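Local atomic coordinates of RPA0582 (Rhodopseudomonas palustris, PDB entry 3HHL), a protein that is of unknown function but adopts the dimeric alpha-beta-barrel fold of the DUF1330 family. Residues C[11-14]-C[15-18]; C[49-52]-C[53-56]; C[76-80]-C[81-85]. One frame throughout, in Å; residues are numbered along the deposited sequence.

Interaction 1. Residues C[11-14]-C[15-18]; sequences EVFA and QFRA
Phe13 and Arg17, one helical turn apart, are tied by the backbone bond from Arg17 N to Phe13 O (3.1 Å), the straightest of four successive i to i+4 bonds, at 168° on the hydrogen. Gln15 N to Glu11 O, Phe16 N to Val12 O and Ala18 N to Ala14 O complete the ladder. Alongside it the arginine side chain runs back toward the start of the helix. In the conformer described (a second is deposited), CG lies anti to the carbonyl carbon and the chain bends at chi3, which carries the guanidinium past the phenylalanine ring. Arg17 CD meets Phe13 CE2 at 3.7 Å, and Phe13 CD2 sits over one face of the guanidinium, displaced toward its rim. The two planes are steeply inclined, 67° apart, so the flat groups do not stack.

Phe13 meets Phe16 differently. The rings are nearly parallel, their planes 18° apart, yet slid so far that they barely overlap, and CE1 of Phe13 approaches CD2 of Phe16 at 4.1 Å. Three residues apart, the two leave the same flank of the helix, and CG anti to the backbone N turns both rings the same way. On another flank Gln15 lays its OE1 3.8 Å from Val12 CG2.

Phe16 is buried against Phe101, Ile25 and Met27, with a cation-pi contact to Arg128, while Phe13 and Arg17 touch Val102 of helix 98-106. Apolar side chains of the second chain also pack on Phe13 and Phe16. This is the pattern of an amphipathic helix in an alpha-beta-barrel dimer: Phe16 faces the sheet, both phenylalanines pack on helix 98-106, and Glu11, Gln15 and Arg17 are on the more exposed side.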
loop_
_atom_site.group_PDB
_atom_site.type_symbol
_atom_site.label_atom_id
_atom_site.label_comp_id
_atom_site.label_asym_id
_atom_site.label_seq_id
_atom_site.Cartn_x
_atom_site.Cartn_y
_atom_site.Cartn_z
ATOM N N GLU C 11 -6.912 -2.408 -21.380
ATOM C CA GLU C 11 -7.532 -3.680 -21.023
ATOM C C GLU C 11 -7.911 -3.722 -19.557
ATOM O O GLU C 11 -9.008 -4.154 -19.198
ATOM C CB GLU C 11 -6.582 -4.839 -21.268
ATOM C CG GLU C 11 -6.215 -5.046 -22.695
ATOM C CD GLU C 11 -5.611 -6.433 -22.943
ATOM O OE1 GLU C 11 -5.247 -7.138 -21.965
ATOM O OE2 GLU C 11 -5.492 -6.825 -24.125
ATOM N N VAL C 12 -6.988 -3.292 -18.713
ATOM C CA VAL C 12 -7.189 -3.260 -17.280
ATOM C C VAL C 12 -8.200 -2.193 -16.870
ATOM O O VAL C 12 -9.012 -2.409 -15.960
ATOM C CB VAL C 12 -5.839 -3.087 -16.575
ATOM C CG1 VAL C 12 -6.004 -2.803 -15.068
ATOM C CG2 VAL C 12 -4.974 -4.341 -16.835
ATOM N N PHE C 13 -8.194 -1.047 -17.529
ATOM C CA PHE C 13 -9.243 -0.067 -17.234
ATOM C C PHE C 13 -10.634 -0.595 -17.620
ATOM O O PHE C 13 -11.640 -0.260 -16.987
ATOM C CB PHE C 13 -8.967 1.268 -17.897
ATOM C CG PHE C 13 -9.781 2.383 -17.334
ATOM C CD1 PHE C 13 -9.450 2.960 -16.157
ATOM C CD2 PHE C 13 -10.897 2.840 -17.985
ATOM C CE1 PHE C 13 -10.206 3.977 -15.612
ATOM C CE2 PHE C 13 -11.649 3.877 -17.439
ATOM C CZ PHE C 13 -11.297 4.421 -16.244
ATOM N N ALA C 14 -10.691 -1.437 -18.640
ATOM C CA ALA C 14 -11.949 -2.078 -19.022
ATOM C C ALA C 14 -12.414 -2.973 -17.857
ATOM O O ALA C 14 -13.588 -2.962 -17.470
ATOM C CB ALA C 14 -11.798 -2.881 -20.344
ATOM N N GLN C 15 -11.472 -3.708 -17.278
ATOM C CA GLN C 15 -11.754 -4.542 -16.136
ATOM C C GLN C 15 -12.278 -3.754 -14.931
ATOM O O GLN C 15 -13.141 -4.244 -14.219
ATOM C CB GLN C 15 -10.511 -5.322 -15.729
ATOM C CG GLN C 15 -10.288 -6.589 -16.568
ATOM C CD GLN C 15 -8.942 -7.244 -16.295
ATOM O OE1 GLN C 15 -7.975 -6.566 -15.974
ATOM N NE2 GLN C 15 -8.882 -8.557 -16.418
ATOM N N PHE C 16 -11.724 -2.563 -14.712
ATOM C CA PHE C 16 -12.147 -1.637 -13.656
ATOM C C PHE C 16 -13.609 -1.260 -13.852
ATOM O O PHE C 16 -14.393 -1.411 -12.951
ATOM C CB PHE C 16 -11.234 -0.413 -13.706
ATOM C CG PHE C 16 -11.518 0.618 -12.677
ATOM C CD1 PHE C 16 -10.932 0.554 -11.445
ATOM C CD2 PHE C 16 -12.315 1.703 -12.976
ATOM C CE1 PHE C 16 -11.205 1.528 -10.481
ATOM C CE2 PHE C 16 -12.592 2.658 -12.038
ATOM C CZ PHE C 16 -12.043 2.576 -10.786
ATOM N N ARG C 17 -13.964 -0.829 -15.058
ATOM C CA ARG C 17 -15.332 -0.475 -15.396
ATOM C C ARG C 17 -16.264 -1.684 -15.312
ATOM O O ARG C 17 -17.422 -1.564 -14.879
ATOM C CB ARG C 17 -15.378 0.120 -16.807
ATOM C CG ARG C 17 -14.622 1.454 -16.976
ATOM C CD ARG C 17 -14.705 1.984 -18.410
ATOM N NE ARG C 17 -13.981 1.128 -19.338
ATOM C CZ ARG C 17 -13.441 1.542 -20.473
ATOM N NH1 ARG C 17 -13.553 2.818 -20.831
ATOM N NH2 ARG C 17 -12.808 0.673 -21.247
ATOM N N ALA C 18 -15.778 -2.847 -15.738
ATOM C CA ALA C 18 -16.591 -4.094 -15.713
ATOM C C ALA C 18 -17.087 -4.422 -14.284
ATOM O O ALA C 18 -18.214 -4.868 -14.077
ATOM C CB ALA C 18 -15.781 -5.234 -16.236
#

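Interaction 2. Residues C[49-52]-C[53-56]; sequences EAYA and AYGR
Tyr51 and Tyr54 make the close part of this contact on helix 47-64. Three residues apart and with CG anti to the backbone N in both, their side chains run side by side and point the same way. The rings nevertheless turn against each other, with planes 60° apart and centroids separated by 5.5 Å. An offset edge-to-face pair results: Tyr54 presents its edge, and its CD2 comes over the face of Tyr51, 3.7 Å from CE2. At the foot of the pair, Tyr54 CB rests 3.3 Å from Tyr51 O. That carbonyl also accepts a nearly straight bond from Gly55 N, 3.0 Å long at 176°.

Tyr51 is buried, packed on Val31 and Leu33 of strand 25-33 and on Ala120, and its ring also meets His89. Ala50, likewise buried, turns to Ala37 and Tyr39. The other flank is looser. Ala52, Glu49 and Arg56 are exposed, and what links this side across the contact is mainly backbone, with Arg56 N bonded to Ala52 O at 2.8 Å and Ala53 N to Glu49 O at 3.1 Å.

The polar end of Tyr54 looks beyond the helix: its OH is hydrogen-bonded to the hydroxyl of Tyr110 and weakly to a bound polyether, probably from the crystallisation liquor. The chemistry is thus divided, with aromatic faces and edges meeting near the helix while a hydroxyl bond anchors the outer end of Tyr54, which probably limits how far the side chain can swing about chi1.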
loop_
_atom_site.group_PDB
_atom_site.type_symbol
_atom_site.label_atom_id
_atom_site.label_comp_id
_atom_site.label_asym_id
_atom_site.label_seq_id
_atom_site.Cartn_x
_atom_site.Cartn_y
_atom_site.Cartn_z
ATOM N N GLU C 49 7.401 19.290 -8.182
ATOM C CA GLU C 49 6.713 20.442 -8.721
ATOM C C GLU C 49 5.591 20.022 -9.697
ATOM O O GLU C 49 4.486 20.559 -9.643
ATOM C CB GLU C 49 7.716 21.416 -9.357
ATOM C CG GLU C 49 8.599 22.112 -8.300
ATOM C CD GLU C 49 9.719 23.005 -8.894
ATOM O OE1 GLU C 49 10.209 22.749 -10.035
ATOM O OE2 GLU C 49 10.116 23.981 -8.206
ATOM N N ALA C 50 5.869 19.066 -10.581
ATOM C CA ALA C 50 4.886 18.629 -11.575
ATOM C C ALA C 50 3.743 17.858 -10.911
ATOM O O ALA C 50 2.603 18.031 -11.272
ATOM C CB ALA C 50 5.553 17.781 -12.671
ATOM N N TYR C 51 4.065 17.014 -9.941
ATOM C CA TYR C 51 3.044 16.311 -9.193
ATOM C C TYR C 51 2.146 17.275 -8.414
ATOM O O TYR C 51 0.960 17.056 -8.307
ATOM C CB TYR C 51 3.640 15.246 -8.273
ATOM C CG TYR C 51 2.586 14.257 -7.798
ATOM C CD1 TYR C 51 1.997 14.374 -6.555
ATOM C CD2 TYR C 51 2.142 13.240 -8.621
ATOM C CE1 TYR C 51 1.010 13.484 -6.141
ATOM C CE2 TYR C 51 1.185 12.346 -8.205
ATOM C CZ TYR C 51 0.614 12.464 -6.973
ATOM O OH TYR C 51 -0.369 11.566 -6.588
ATOM N N ALA C 52 2.728 18.338 -7.878
ATOM C CA ALA C 52 1.967 19.406 -7.235
ATOM C C ALA C 52 0.967 19.986 -8.235
ATOM O O ALA C 52 -0.226 20.084 -7.951
ATOM C CB ALA C 52 2.899 20.508 -6.719
ATOM N N ALA C 53 1.450 20.356 -9.412
ATOM C CA ALA C 53 0.580 20.939 -10.430
ATOM C C ALA C 53 -0.593 19.952 -10.729
ATOM O O ALA C 53 -1.746 20.370 -10.761
ATOM C CB ALA C 53 1.368 21.291 -11.697
ATOM N N TYR C 54 -0.298 18.663 -10.913
ATOM C CA TYR C 54 -1.325 17.634 -11.092
ATOM C C TYR C 54 -2.405 17.731 -10.010
ATOM O O TYR C 54 -3.609 17.867 -10.295
ATOM C CB TYR C 54 -0.685 16.249 -11.033
ATOM C CG TYR C 54 -1.677 15.131 -10.954
ATOM C CD1 TYR C 54 -2.707 15.051 -11.852
ATOM C CD2 TYR C 54 -1.575 14.140 -9.977
ATOM C CE1 TYR C 54 -3.622 14.033 -11.779
ATOM C CE2 TYR C 54 -2.474 13.120 -9.896
ATOM C CZ TYR C 54 -3.512 13.059 -10.801
ATOM O OH TYR C 54 -4.462 12.036 -10.786
ATOM N N GLY C 55 -1.926 17.684 -8.764
ATOM C CA GLY C 55 -2.752 17.877 -7.587
ATOM C C GLY C 55 -3.613 19.139 -7.613
ATOM O O GLY C 55 -4.819 19.053 -7.468
ATOM N N ARG C 56 -2.971 20.291 -7.796
ATOM C CA ARG C 56 -3.658 21.588 -7.845
ATOM C C ARG C 56 -4.824 21.534 -8.803
ATOM O O ARG C 56 -5.962 21.826 -8.442
ATOM C CB ARG C 56 -2.694 22.706 -8.288
ATOM C CG ARG C 56 -3.383 23.952 -8.907
ATOM C CD ARG C 56 -2.413 25.101 -9.269
ATOM N NE ARG C 56 -1.257 24.677 -10.057
ATOM C CZ ARG C 56 -1.199 24.720 -11.382
ATOM N NH1 ARG C 56 -2.227 25.167 -12.071
ATOM N NH2 ARG C 56 -0.117 24.322 -12.020
#

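Interaction 3. Residues C[76-80]-C[81-85]; sequences ELMLI and GPQDE
Met78 O accepts the side-chain amide of Gln83 at 2.8 Å from NE2, the single direct hydrogen bond across this corner. The donor lies in the carbonyl plane and the acceptor close to the amide plane of the glutamine, with an angle of 161° at the hydrogen. A bend at chi2 (-44°) folds Gln83 back over the chain to reach it. The other end of the amide is held as well: a water donates to Gln83 OE1 at 2.7 Å and accepts from Met78 N at 2.8 Å. One amide thereby serves both backbone polar groups of Met78, directly and through water, which probably fixes how the amide is turned.

Next to this bridge the selenomethionine side chain of Met78 enters the loop. Its CG lies 3.7 Å from Gly81 CA, and bends at chi2 and chi3 bring CE to 3.7 Å from Glu85 CB. Gly81 has a positive phi of 143°, a value glycine readily adopts. A type I turn from Pro82 to Glu85 then reverses the chain, while the Glu85 carboxylate reaches out of the corner to a salt bridge with a basic side chain of the second chain.

The corner follows the end of strand 71-80 and leads into strand 89-95. Leu77, Met78 and Ile80 pair antiparallel with a strand of the second chain, extending the sheet across the interface, and Arg32 of strand 25-33 binds Asp84 O.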
loop_
_atom_site.group_PDB
_atom_site.type_symbol
_atom_site.label_atom_id
_atom_site.label_comp_id
_atom_site.label_asym_id
_atom_site.label_seq_id
_atom_site.Cartn_x
_atom_site.Cartn_y
_atom_site.Cartn_z
ATOM N N GLU C 76 8.573 6.044 5.648
ATOM C CA GLU C 76 9.754 6.032 6.512
ATOM C C GLU C 76 10.679 4.834 6.253
ATOM O O GLU C 76 11.881 4.936 6.366
ATOM C CB GLU C 76 9.329 6.078 7.993
ATOM C CG GLU C 76 8.677 7.370 8.397
ATOM C CD GLU C 76 8.335 7.462 9.888
ATOM O OE1 GLU C 76 7.680 6.514 10.413
ATOM O OE2 GLU C 76 8.675 8.500 10.524
ATOM N N LEU C 77 10.139 3.672 5.953
ATOM C CA LEU C 77 10.990 2.489 5.732
ATOM C C LEU C 77 10.246 1.370 5.057
ATOM O O LEU C 77 9.065 1.113 5.356
ATOM C CB LEU C 77 11.499 1.950 7.055
ATOM C CG LEU C 77 12.685 0.998 7.078
ATOM C CD1 LEU C 77 13.884 1.851 6.859
ATOM C CD2 LEU C 77 12.773 0.209 8.422
HETATM N N MSE C 78 10.937 0.688 4.136
HETATM C CA MSE C 78 10.477 -0.611 3.616
HETATM C C MSE C 78 11.007 -1.665 4.579
HETATM O O MSE C 78 12.134 -2.090 4.458
HETATM C CB MSE C 78 10.989 -0.844 2.203
HETATM C CG MSE C 78 10.538 -2.174 1.583
HETATM SE SE MSE C 78 8.633 -2.133 1.133
HETATM C CE MSE C 78 8.512 -0.528 0.061
ATOM N N LEU C 79 10.209 -2.046 5.573
ATOM C CA LEU C 79 10.683 -2.981 6.605
ATOM C C LEU C 79 10.739 -4.397 6.044
ATOM O O LEU C 79 11.662 -5.153 6.362
ATOM C CB LEU C 79 9.786 -2.939 7.847
ATOM C CG LEU C 79 10.188 -3.847 9.012
ATOM C CD1 LEU C 79 11.640 -3.625 9.328
ATOM C CD2 LEU C 79 9.355 -3.580 10.224
ATOM N N ILE C 80 9.739 -4.770 5.242
ATOM C CA ILE C 80 9.764 -6.027 4.504
ATOM C C ILE C 80 9.480 -5.716 3.055
ATOM O O ILE C 80 8.444 -5.152 2.699
ATOM C CB ILE C 80 8.712 -7.060 4.967
ATOM C CG1 ILE C 80 8.933 -7.476 6.407
ATOM C CG2 ILE C 80 8.762 -8.315 4.086
ATOM C CD1 ILE C 80 7.882 -8.453 6.933
ATOM N N GLY C 81 10.408 -6.120 2.220
ATOM C CA GLY C 81 10.389 -5.740 0.817
ATOM C C GLY C 81 11.798 -5.508 0.365
ATOM O O GLY C 81 12.724 -5.547 1.154
ATOM N N PRO C 82 11.975 -5.209 -0.897
ATOM C CA PRO C 82 13.304 -4.882 -1.424
ATOM C C PRO C 82 13.722 -3.469 -1.109
ATOM O O PRO C 82 12.907 -2.586 -1.214
ATOM C CB PRO C 82 13.103 -5.029 -2.921
ATOM C CG PRO C 82 11.658 -4.790 -3.159
ATOM C CD PRO C 82 10.928 -5.190 -1.930
ATOM N N GLN C 83 14.974 -3.212 -0.773
ATOM C CA GLN C 83 15.338 -1.819 -0.449
ATOM C C GLN C 83 15.271 -0.816 -1.607
ATOM O O GLN C 83 15.150 0.380 -1.379
ATOM C CB GLN C 83 16.682 -1.727 0.258
ATOM C CG GLN C 83 16.610 -2.143 1.754
ATOM C CD GLN C 83 15.381 -1.567 2.562
ATOM O OE1 GLN C 83 15.423 -0.443 3.090
ATOM N NE2 GLN C 83 14.329 -2.377 2.691
ATOM N N ASP C 84 15.311 -1.289 -2.845
ATOM C CA ASP C 84 15.127 -0.386 -3.973
ATOM C C ASP C 84 13.678 0.147 -4.094
ATOM O O ASP C 84 13.442 1.123 -4.810
ATOM C CB ASP C 84 15.605 -1.014 -5.289
ATOM C CG ASP C 84 15.112 -2.449 -5.487
ATOM O OD1 ASP C 84 15.950 -3.380 -5.319
ATOM O OD2 ASP C 84 13.910 -2.652 -5.815
ATOM N N GLU C 85 12.708 -0.466 -3.422
ATOM C CA GLU C 85 11.350 0.104 -3.401
ATOM C C GLU C 85 11.269 1.212 -2.361
ATOM O O GLU C 85 11.557 0.995 -1.179
ATOM C CB GLU C 85 10.280 -0.943 -3.114
ATOM C CG GLU C 85 9.567 -1.390 -4.352
ATOM C CD GLU C 85 8.565 -2.498 -4.109
ATOM O OE1 GLU C 85 7.900 -2.491 -3.057
ATOM O OE2 GLU C 85 8.454 -3.388 -4.982
HETATM O O HOH W 1 13.522 1.432 3.262
#

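The three contacts are local and do not touch; their centres lie 26 to 30 Å apart. Interactions 1 and 2 each follow one helix and fall on opposite sides of the chain's centre. Each sets one aromatic ring, Phe16 or Tyr51, against strand 25-33, but the phenylalanines of 11-18 are nearly parallel and accompanied by an arginine, whereas the tyrosines of 49-56 meet edge to face. Each is partly buried, with one flank inward and another exposed. Interaction 3 is the most peripheral, about 20 Å from the chain's centre, and relies on an amide, a water and a type I turn. Interactions 1 and 3 also meet the second chain, by apolar packing and mainly by strand pairing respectively.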